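Local coordinates for spore germination protein B3 (Bacillus subtilis subsp. subtilis, PDB 3N54) that takes part, as a lipoprotein component of a spore germinant receptor, in the germination response to the mixture of L-asparagine, glucose, fructose and potassium ions, at residues K22-N27 and G50-E55; D70-I75 and D97-R102; S104-A109 and I148-G153; S164-A169 and D180-I185. All blocks are in the same frame, centred on the assembly; numbering follows the deposited sequence.

Contact 1 (K22-N27 and G50-E55)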
# COMPACT_ATOMS: atom_id res chain seq x y z
N LYS A 22 -16.32 18.45 -23.56
CA LYS A 22 -15.08 17.85 -23.99
C LYS A 22 -14.07 18.95 -24.21
O LYS A 22 -14.23 19.78 -25.10
CB LYS A 22 -15.25 17.01 -25.26
CG LYS A 22 -14.00 16.19 -25.59
CD LYS A 22 -14.21 15.17 -26.71
CE LYS A 22 -14.18 15.83 -28.09
NZ LYS A 22 -13.98 14.83 -29.20
N LEU A 23 -13.05 18.99 -23.35
CA LEU A 23 -11.94 19.92 -23.50
C LEU A 23 -10.78 19.17 -24.11
O LEU A 23 -10.34 18.18 -23.54
CB LEU A 23 -11.52 20.50 -22.15
CG LEU A 23 -12.39 21.60 -21.55
CD1 LEU A 23 -13.75 21.06 -21.11
CD2 LEU A 23 -11.67 22.26 -20.39
N THR A 24 -10.32 19.61 -25.28
CA THR A 24 -9.16 19.00 -25.92
C THR A 24 -8.04 20.02 -25.94
O THR A 24 -8.10 21.00 -26.68
CB THR A 24 -9.46 18.52 -27.35
OG1 THR A 24 -10.66 17.73 -27.35
CG2 THR A 24 -8.30 17.67 -27.89
N TYR A 25 -7.02 19.79 -25.12
CA TYR A 25 -5.85 20.65 -25.11
C TYR A 25 -5.01 20.36 -26.35
O TYR A 25 -5.13 19.30 -26.96
CB TYR A 25 -5.04 20.47 -23.83
CG TYR A 25 -5.72 21.10 -22.64
CD1 TYR A 25 -6.79 20.47 -22.00
CD2 TYR A 25 -5.32 22.34 -22.17
CE1 TYR A 25 -7.42 21.06 -20.92
CE2 TYR A 25 -5.94 22.94 -21.09
CZ TYR A 25 -6.99 22.29 -20.46
OH TYR A 25 -7.60 22.89 -19.39
N GLN A 26 -4.20 21.33 -26.74
CA GLN A 26 -3.45 21.27 -28.00
C GLN A 26 -2.01 21.73 -27.81
O GLN A 26 -1.74 22.73 -27.14
CB GLN A 26 -4.11 22.18 -29.04
CG GLN A 26 -5.63 21.99 -29.22
CD GLN A 26 -5.99 20.66 -29.85
OE1 GLN A 26 -7.12 20.19 -29.75
NE2 GLN A 26 -5.03 20.05 -30.53
N ASN A 27 -1.08 21.00 -28.42
CA ASN A 27 0.31 21.37 -28.43
C ASN A 27 0.56 22.04 -29.77
O ASN A 27 0.65 21.38 -30.80
CB ASN A 27 1.18 20.13 -28.24
CG ASN A 27 0.93 19.45 -26.90
OD1 ASN A 27 0.65 18.24 -26.83
ND2 ASN A 27 1.00 20.22 -25.83
N GLY A 50 -3.21 17.41 -26.98
CA GLY A 50 -2.81 17.22 -25.60
C GLY A 50 -3.87 16.40 -24.90
O GLY A 50 -4.56 15.61 -25.53
N LYS A 51 -4.01 16.61 -23.60
CA LYS A 51 -5.00 15.85 -22.84
C LYS A 51 -6.43 16.23 -23.22
O LYS A 51 -6.71 17.33 -23.70
CB LYS A 51 -4.79 16.03 -21.33
CG LYS A 51 -5.11 17.40 -20.80
CD LYS A 51 -4.77 17.49 -19.31
CE LYS A 51 -4.81 18.91 -18.81
NZ LYS A 51 -4.26 19.02 -17.43
N THR A 52 -7.32 15.28 -22.98
CA THR A 52 -8.73 15.43 -23.20
C THR A 52 -9.43 15.29 -21.87
O THR A 52 -9.13 14.37 -21.10
CB THR A 52 -9.25 14.37 -24.19
OG1 THR A 52 -8.63 14.58 -25.46
CG2 THR A 52 -10.76 14.45 -24.34
N ILE A 53 -10.35 16.21 -21.58
CA ILE A 53 -11.16 16.16 -20.37
C ILE A 53 -12.62 15.98 -20.76
O ILE A 53 -13.17 16.79 -21.52
CB ILE A 53 -11.01 17.43 -19.54
CG1 ILE A 53 -9.54 17.71 -19.22
CG2 ILE A 53 -11.80 17.30 -18.24
CD1 ILE A 53 -9.35 18.91 -18.28
N LEU A 54 -13.24 14.91 -20.27
CA LEU A 54 -14.64 14.62 -20.52
C LEU A 54 -15.43 14.80 -19.23
O LEU A 54 -15.05 14.27 -18.18
CB LEU A 54 -14.84 13.20 -21.04
CG LEU A 54 -14.41 12.91 -22.49
CD1 LEU A 54 -14.50 11.41 -22.77
CD2 LEU A 54 -15.26 13.69 -23.50
N GLU A 55 -16.52 15.55 -19.30
CA GLU A 55 -17.35 15.77 -18.13
C GLU A 55 -18.78 16.17 -18.46
O GLU A 55 -19.02 16.98 -19.36
CB GLU A 55 -16.74 16.87 -17.27
CG GLU A 55 -17.43 16.99 -15.92
CD GLU A 55 -16.75 17.94 -14.98
OE1 GLU A 55 -16.00 18.83 -15.46
OE2 GLU A 55 -16.96 17.80 -13.76
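Tyr25 and Lys51 run alongside each other, the lysine chain laid over one face of the phenol ring. Lys51 CE sits 4.2 Å from the centroid of the Tyr25 ring, 20° off its normal, a CH-pi contact; the ammonium beyond it is too distant for more than a weak cation-pi attraction. The lysine gets there because CG stands between its backbone N and carbonyl carbon (chi1 69°) and the rest of the chain is extended. At the edge of the same ring, near its plane, Ile53 CD1 comes within 3.9 Å of Tyr25 CE1, the two side chains crossing at a slant. Leu23 CB lies 4.1 Å from Ile53 CB on the same face of the sheet. On the other face Lys22 and Leu54 point the same way and pack tightly, Lys22 CG to Leu54 CD2 at 3.5 Å, while Thr24 and Thr52 stand side by side. Leu23 and Ile53 exchange both backbone bonds. At Tyr25 the pairing slips: its N bonds Lys51 O, but its O takes Gly50 N at 2.7 Å from above the carbonyl plane. One residue facing two is a beta bulge, between strands 21-28 and 46-55 of a three-stranded antiparallel sheet.

Contact 2 (D70-I75 and D97-R102). With SO4 (sulfate ion), chain D.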
# COMPACT_ATOMS: atom_id res chain seq x y z
N ASP A 70 -11.98 22.76 -2.49
CA ASP A 70 -11.99 21.52 -1.72
C ASP A 70 -10.78 20.66 -2.10
O ASP A 70 -10.06 20.96 -3.06
CB ASP A 70 -13.29 20.75 -1.95
CG ASP A 70 -13.36 20.12 -3.31
OD1 ASP A 70 -12.72 20.63 -4.26
OD2 ASP A 70 -14.06 19.09 -3.44
N HIS A 71 -10.58 19.58 -1.35
CA HIS A 71 -9.41 18.73 -1.51
C HIS A 71 -9.82 17.27 -1.68
O HIS A 71 -10.87 16.86 -1.18
CB HIS A 71 -8.52 18.86 -0.27
CG HIS A 71 -7.91 20.22 -0.10
ND1 HIS A 71 -8.64 21.32 0.27
CD2 HIS A 71 -6.62 20.64 -0.21
CE1 HIS A 71 -7.84 22.37 0.36
NE2 HIS A 71 -6.61 21.98 0.08
N LEU A 72 -8.99 16.49 -2.35
CA LEU A 72 -9.22 15.07 -2.55
C LEU A 72 -9.09 14.30 -1.24
O LEU A 72 -8.12 14.46 -0.51
CB LEU A 72 -8.22 14.50 -3.55
CG LEU A 72 -8.35 14.98 -5.00
CD1 LEU A 72 -7.13 14.52 -5.80
CD2 LEU A 72 -9.64 14.47 -5.62
N LYS A 73 -10.06 13.43 -0.96
CA LYS A 73 -10.05 12.62 0.25
C LYS A 73 -9.29 11.31 0.06
O LYS A 73 -8.66 10.81 1.01
CB LYS A 73 -11.48 12.32 0.71
CG LYS A 73 -12.32 13.58 0.93
CD LYS A 73 -11.67 14.56 1.94
CE LYS A 73 -12.33 15.94 1.90
NZ LYS A 73 -11.40 16.98 2.44
N VAL A 74 -9.36 10.75 -1.14
CA VAL A 74 -8.73 9.47 -1.42
C VAL A 74 -8.25 9.40 -2.87
O VAL A 74 -8.96 9.83 -3.78
CB VAL A 74 -9.70 8.30 -1.09
CG1 VAL A 74 -11.01 8.46 -1.82
CG2 VAL A 74 -9.06 6.94 -1.43
N ILE A 75 -7.04 8.90 -3.05
CA ILE A 75 -6.45 8.64 -4.35
C ILE A 75 -6.22 7.14 -4.47
O ILE A 75 -5.53 6.55 -3.62
CB ILE A 75 -5.08 9.33 -4.52
CG1 ILE A 75 -5.16 10.83 -4.23
CG2 ILE A 75 -4.56 9.08 -5.92
CD1 ILE A 75 -5.99 11.58 -5.20
N ASP A 97 -0.60 20.50 -5.70
CA ASP A 97 -0.42 20.43 -4.25
C ASP A 97 -1.68 20.84 -3.49
O ASP A 97 -2.01 20.23 -2.47
CB ASP A 97 0.76 21.29 -3.79
CG ASP A 97 2.12 20.61 -4.00
OD1 ASP A 97 3.06 20.96 -3.27
OD2 ASP A 97 2.24 19.71 -4.87
N ASP A 98 -2.40 21.84 -3.99
CA ASP A 98 -3.60 22.31 -3.28
C ASP A 98 -4.84 21.42 -3.48
O ASP A 98 -5.88 21.72 -2.92
CB ASP A 98 -3.91 23.80 -3.57
CG ASP A 98 -4.24 24.09 -5.03
OD1 ASP A 98 -4.59 23.17 -5.80
OD2 ASP A 98 -4.15 25.28 -5.42
N GLU A 99 -4.73 20.34 -4.25
CA GLU A 99 -5.79 19.33 -4.32
C GLU A 99 -5.62 18.30 -3.19
O GLU A 99 -6.52 17.50 -2.93
CB GLU A 99 -5.80 18.59 -5.65
CG GLU A 99 -5.97 19.47 -6.89
CD GLU A 99 -5.85 18.67 -8.19
OE1 GLU A 99 -4.93 18.97 -9.01
OE2 GLU A 99 -6.67 17.74 -8.40
N LEU A 100 -4.45 18.31 -2.54
CA LEU A 100 -4.14 17.31 -1.53
C LEU A 100 -3.90 17.89 -0.16
O LEU A 100 -3.51 19.04 -0.02
CB LEU A 100 -2.90 16.51 -1.94
CG LEU A 100 -3.05 15.64 -3.19
CD1 LEU A 100 -1.69 15.10 -3.63
CD2 LEU A 100 -4.03 14.51 -2.95
N ARG A 101 -4.14 17.06 0.84
CA ARG A 101 -3.86 17.36 2.23
C ARG A 101 -3.01 16.25 2.79
O ARG A 101 -2.99 15.13 2.26
CB ARG A 101 -5.15 17.43 3.03
CG ARG A 101 -6.04 18.59 2.67
CD ARG A 101 -7.22 18.69 3.61
NE ARG A 101 -7.91 19.97 3.46
CZ ARG A 101 -7.51 21.12 3.99
NH1 ARG A 101 -8.23 22.23 3.79
NH2 ARG A 101 -6.40 21.19 4.73
N ARG A 102 -2.31 16.55 3.89
CA ARG A 102 -1.53 15.56 4.61
C ARG A 102 -2.38 14.32 4.89
O ARG A 102 -1.88 13.21 4.78
CB ARG A 102 -1.02 16.15 5.93
CG ARG A 102 -0.23 15.19 6.80
CD ARG A 102 0.05 15.81 8.16
NE ARG A 102 0.92 17.00 8.07
CZ ARG A 102 2.25 16.97 8.04
NH1 ARG A 102 2.91 15.81 8.08
NH2 ARG A 102 2.93 18.11 7.97
S SO4 D . 0.40 20.59 7.35
O1 SO4 D . -0.28 21.33 8.41
O2 SO4 D . 0.25 21.34 6.10
O3 SO4 D . -0.23 19.28 7.16
O4 SO4 D . 1.81 20.38 7.67
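Leu72 N gives a hydrogen bond of 2.7 Å to Glu99 O, straight to 162°, the one backbone bond between these two segments. They lie at the starts of the two parallel strands of a beta-alpha-beta crossover: 70-75 leads into strand 74-77, while the loop 97-102, opening with a 3-10 turn, runs from helix 87-94 toward strand 105-109. Just before that bond His71 is turned toward the loop, and Arg101 lays its extended chain across one face of the imidazole. Arg101 NE is 3.5 Å from His71 ND1, and the guanidinium and ring planes are 41° apart, so the groups overlap at a slant. Asp98 O comes obliquely to the same ring, 3.0 Å from His71 CD2. The rest of the contact is apolar: Leu100 CD2 meets Ile75 CG1 at 4.1 Å and Leu72 CD1 at 4.2 Å, with Ile95 touching both Ile75 and Leu100. Asp98 is salt-bridged to Arg96, and Glu99 OE1 accepts from Arg96 N. Two sulfates, both probably from the crystallisation liquor, lie by these arginines, one near Arg101, the other at the guanidinium edge of Arg102, whose NE reaches sulfate O3 at 2.7 Å.

Contact 3 (S104-A109 and I148-G153)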
# COMPACT_ATOMS: atom_id res chain seq x y z
N SER A 104 -5.07 13.17 3.17
CA SER A 104 -5.66 12.49 2.02
C SER A 104 -5.14 11.05 1.98
O SER A 104 -3.95 10.83 2.16
CB SER A 104 -5.30 13.18 0.71
OG SER A 104 -5.74 14.53 0.69
N TYR A 105 -6.03 10.09 1.74
CA TYR A 105 -5.64 8.68 1.73
C TYR A 105 -5.08 8.25 0.38
O TYR A 105 -5.54 8.71 -0.66
CB TYR A 105 -6.83 7.77 2.04
CG TYR A 105 -7.43 7.95 3.41
CD1 TYR A 105 -6.83 7.39 4.52
CD2 TYR A 105 -8.63 8.64 3.58
CE1 TYR A 105 -7.40 7.53 5.79
CE2 TYR A 105 -9.20 8.78 4.83
CZ TYR A 105 -8.58 8.23 5.93
OH TYR A 105 -9.14 8.38 7.19
N LEU A 106 -4.12 7.35 0.41
CA LEU A 106 -3.54 6.78 -0.79
C LEU A 106 -3.73 5.26 -0.74
O LEU A 106 -3.39 4.64 0.27
CB LEU A 106 -2.06 7.12 -0.88
CG LEU A 106 -1.35 6.61 -2.14
CD1 LEU A 106 -1.91 7.30 -3.37
CD2 LEU A 106 0.17 6.80 -2.03
N MET A 107 -4.26 4.68 -1.81
CA MET A 107 -4.52 3.25 -1.86
C MET A 107 -4.23 2.64 -3.22
O MET A 107 -4.15 3.34 -4.23
CB MET A 107 -5.96 2.96 -1.50
CG MET A 107 -6.30 3.46 -0.14
SD MET A 107 -7.56 2.48 0.60
CE MET A 107 -7.50 3.12 2.27
N ALA A 108 -4.09 1.31 -3.20
CA ALA A 108 -3.73 0.55 -4.37
C ALA A 108 -4.90 -0.33 -4.80
O ALA A 108 -5.63 -0.86 -3.97
CB ALA A 108 -2.51 -0.31 -4.09
N ALA A 109 -5.07 -0.46 -6.11
CA ALA A 109 -6.08 -1.35 -6.64
C ALA A 109 -5.40 -2.52 -7.33
O ALA A 109 -4.39 -2.34 -8.01
CB ALA A 109 -6.97 -0.62 -7.64
N ILE A 148 -2.34 1.84 6.31
CA ILE A 148 -2.42 1.70 7.76
C ILE A 148 -3.68 2.36 8.34
O ILE A 148 -4.00 2.12 9.51
CB ILE A 148 -1.12 2.26 8.45
CG1 ILE A 148 -1.18 2.10 9.98
CG2 ILE A 148 -0.88 3.72 8.08
CD1 ILE A 148 0.18 2.15 10.67
N PRO A 149 -4.44 3.15 7.55
CA PRO A 149 -4.40 3.56 6.14
C PRO A 149 -3.28 4.56 5.82
O PRO A 149 -3.04 5.49 6.58
CB PRO A 149 -5.76 4.23 5.94
CG PRO A 149 -6.09 4.78 7.25
CD PRO A 149 -5.59 3.77 8.24
N LEU A 150 -2.62 4.35 4.69
CA LEU A 150 -1.51 5.20 4.27
C LEU A 150 -2.04 6.55 3.81
O LEU A 150 -2.95 6.63 3.00
CB LEU A 150 -0.73 4.54 3.14
CG LEU A 150 0.56 5.25 2.71
CD1 LEU A 150 1.55 5.33 3.86
CD2 LEU A 150 1.18 4.55 1.51
N ARG A 151 -1.48 7.61 4.37
CA ARG A 151 -1.84 8.96 3.99
C ARG A 151 -0.72 9.56 3.16
O ARG A 151 0.45 9.18 3.30
CB ARG A 151 -2.16 9.78 5.23
CG ARG A 151 -3.40 9.25 5.94
CD ARG A 151 -3.65 9.90 7.28
NE ARG A 151 -4.67 9.16 8.03
CZ ARG A 151 -5.98 9.39 8.00
NH1 ARG A 151 -6.50 10.36 7.24
NH2 ARG A 151 -6.80 8.65 8.74
N ILE A 152 -1.10 10.47 2.28
CA ILE A 152 -0.18 11.19 1.40
C ILE A 152 1.04 11.75 2.13
O ILE A 152 2.15 11.68 1.61
CB ILE A 152 -0.93 12.35 0.68
CG1 ILE A 152 -1.70 11.81 -0.52
CG2 ILE A 152 0.03 13.44 0.23
CD1 ILE A 152 -0.81 11.25 -1.61
N GLY A 153 0.83 12.29 3.32
CA GLY A 153 1.91 12.83 4.13
C GLY A 153 3.03 11.83 4.31
O GLY A 153 4.19 12.10 3.95
O HOH W 1 -3.06 2.53 1.99
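Tyr105 and Arg151 are paired through backbone and side chain alike. The backbone bonds lie on either side of them in sequence: Ile152 N gives to Ser104 O at 2.9 Å and 172°, and Leu106 N gives to Leu150 O, also at 2.9 Å. Water 1 extends this pairing, donating to Leu106 O and accepting from Leu150 N. Among the side chains the polar contact is Tyr105 with Arg151, which run alongside each other. CG of Tyr105 lies beside its backbone N (chi1 -63°), which sets the CE1 corner of the ring over one face of the guanidinium, the planes 45° apart. Arg151 NH2 reaches Tyr105 OH at 2.8 Å, but the bond is weak, bent to 128°. The apolar contacts centre on Pro149, which follows a cis peptide: its CG meets Tyr105 CE1 at 3.4 Å, and its CB takes Met107 CE at 4.2 Å. Deeper in, Leu106 faces Leu150. An alanine in place of Tyr105 is likely to leave Pro149 uncovered on this side and the Arg151 guanidinium freer to swing. Arg151 is at the N-cap position of helix 152-160, and the next amide, Ile152 N, is satisfied by Ser104 O, which ties the helix start to strand 105-109.

Contact 4 (S164-A169 and D180-I185)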
# COMPACT_ATOMS: atom_id res chain seq x y z
N SER A 164 11.09 1.38 1.24
CA SER A 164 10.07 0.51 0.68
C SER A 164 8.94 0.51 1.71
O SER A 164 9.18 0.70 2.90
CB SER A 164 10.59 -0.91 0.46
OG SER A 164 11.53 -0.96 -0.60
N TYR A 165 7.71 0.32 1.25
CA TYR A 165 6.57 0.35 2.16
C TYR A 165 5.35 -0.34 1.57
O TYR A 165 5.32 -0.68 0.38
CB TYR A 165 6.21 1.80 2.52
CG TYR A 165 5.90 2.67 1.33
CD1 TYR A 165 6.91 3.31 0.62
CD2 TYR A 165 4.58 2.87 0.91
CE1 TYR A 165 6.63 4.11 -0.47
CE2 TYR A 165 4.29 3.67 -0.19
CZ TYR A 165 5.32 4.29 -0.87
OH TYR A 165 5.04 5.08 -1.96
N LEU A 166 4.35 -0.55 2.42
CA LEU A 166 3.11 -1.17 2.01
C LEU A 166 2.01 -0.13 1.85
O LEU A 166 2.01 0.91 2.50
CB LEU A 166 2.68 -2.23 3.03
CG LEU A 166 3.63 -3.41 3.27
CD1 LEU A 166 3.09 -4.31 4.39
CD2 LEU A 166 3.88 -4.22 2.00
N ILE A 167 1.07 -0.43 0.96
CA ILE A 167 -0.09 0.39 0.72
C ILE A 167 -1.30 -0.54 0.68
O ILE A 167 -1.27 -1.56 0.00
CB ILE A 167 0.07 1.14 -0.61
CG1 ILE A 167 -1.19 1.93 -0.95
CG2 ILE A 167 0.38 0.16 -1.72
CD1 ILE A 167 -1.02 2.82 -2.19
N GLN A 168 -2.36 -0.21 1.42
CA GLN A 168 -3.59 -1.01 1.43
C GLN A 168 -4.10 -1.24 0.02
O GLN A 168 -4.20 -0.31 -0.76
CB GLN A 168 -4.69 -0.31 2.23
CG GLN A 168 -6.03 -1.07 2.25
CD GLN A 168 -5.93 -2.39 2.99
OE1 GLN A 168 -5.60 -2.41 4.17
NE2 GLN A 168 -6.26 -3.49 2.31
N ALA A 169 -4.44 -2.49 -0.29
CA ALA A 169 -4.98 -2.82 -1.61
C ALA A 169 -6.49 -3.03 -1.54
O ALA A 169 -7.01 -3.45 -0.50
CB ALA A 169 -4.30 -4.06 -2.16
N ASP A 180 -8.19 -6.02 0.22
CA ASP A 180 -7.59 -7.26 -0.24
C ASP A 180 -6.06 -7.23 -0.15
O ASP A 180 -5.37 -7.23 -1.17
CB ASP A 180 -8.06 -7.53 -1.67
CG ASP A 180 -7.76 -8.95 -2.14
OD1 ASP A 180 -7.51 -9.82 -1.29
OD2 ASP A 180 -7.77 -9.18 -3.37
N GLY A 181 -5.55 -7.20 1.07
CA GLY A 181 -4.11 -7.22 1.30
C GLY A 181 -3.43 -5.89 1.06
O GLY A 181 -4.00 -4.84 1.31
N ALA A 182 -2.19 -5.95 0.56
CA ALA A 182 -1.36 -4.77 0.41
C ALA A 182 -0.44 -4.83 -0.80
O ALA A 182 0.05 -5.88 -1.17
CB ALA A 182 -0.53 -4.59 1.67
N GLY A 183 -0.20 -3.67 -1.41
CA GLY A 183 0.76 -3.55 -2.48
C GLY A 183 2.11 -3.32 -1.84
O GLY A 183 2.19 -2.75 -0.75
N ILE A 184 3.17 -3.76 -2.51
CA ILE A 184 4.53 -3.57 -2.03
C ILE A 184 5.24 -2.58 -2.94
O ILE A 184 5.47 -2.88 -4.11
CB ILE A 184 5.33 -4.89 -2.01
CG1 ILE A 184 4.57 -5.98 -1.25
CG2 ILE A 184 6.71 -4.68 -1.40
CD1 ILE A 184 5.12 -7.38 -1.50
N ILE A 185 5.56 -1.40 -2.42
CA ILE A 185 6.25 -0.37 -3.18
C ILE A 185 7.74 -0.42 -2.84
O ILE A 185 8.12 -0.31 -1.68
CB ILE A 185 5.71 1.06 -2.88
CG1 ILE A 185 4.18 1.10 -2.96
CG2 ILE A 185 6.31 2.08 -3.83
CD1 ILE A 185 3.61 0.64 -4.29
O HOH W 2 -6.75 -6.70 3.61
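Tyr165 lays its ring over Ile185, whose CB sits 3.9 Å from the Tyr165 ring centroid and 15° off the normal, a CH-pi contact. The ring folds across because its CG takes the crowded position between backbone N and carbonyl carbon (chi1 58°). Next on the same face, Ile167 CG2 lies 3.8 Å from Gly183 CA and beside Ile185; a side chain at Gly183 would have little room there. The other face carries Leu166 against Ile184, Leu166 CD2 to Ile184 CG1 at 3.8 Å. Between the two faces the strands of this beta hairpin, 165-172 and 177-186, exchange paired backbone bonds at Tyr165 with Ile185 and at Ile167 with Gly183. At the far end Ala169 O is gripped twice, by Asp180 N at 2.9 Å and by Gln168 NE2 at 2.9 Å. The glutamine, bent at chi2, curls back so that the hydrogen bond from NE2 to Ala169 O is almost straight, at 175°. Further out, Tyr158 and Leu150 meet the Tyr165 ring, Leu106 and Ala108 pack on Ile167, and Arg110 pairs with Asp180. Without the ring, as with an alanine here in place of Tyr165, Ile185 is likely to lose its cover and Tyr158 its ring partner. With nearly every residue buried, the chemistry implies a sheet interior in which carbonyls are satisfied largely by backbone amides and both faces are packed with mainly aliphatic and aromatic side chains.

Contact 4 is the core of the set, about 3 Å (centre to centre) from the middle of the chain, and contact 3 is partly buried beside it. Contacts 1 and 2 lie at the surface. Contacts 2, 3 and 4 all reach one mixed five-stranded sheet: Ile75 N to Tyr105 O joins contact 2 to contact 3, and Ala108 N to Gln168 O joins contact 3 to contact 4. Contact 1 belongs to a separate antiparallel sheet, its centre about 22 Å from that of contact 2. Chemistry follows place: basic and ring groups meet in contacts 1, 2 and 3, whereas contact 4 combines an extensive backbone ladder with mostly apolar packing.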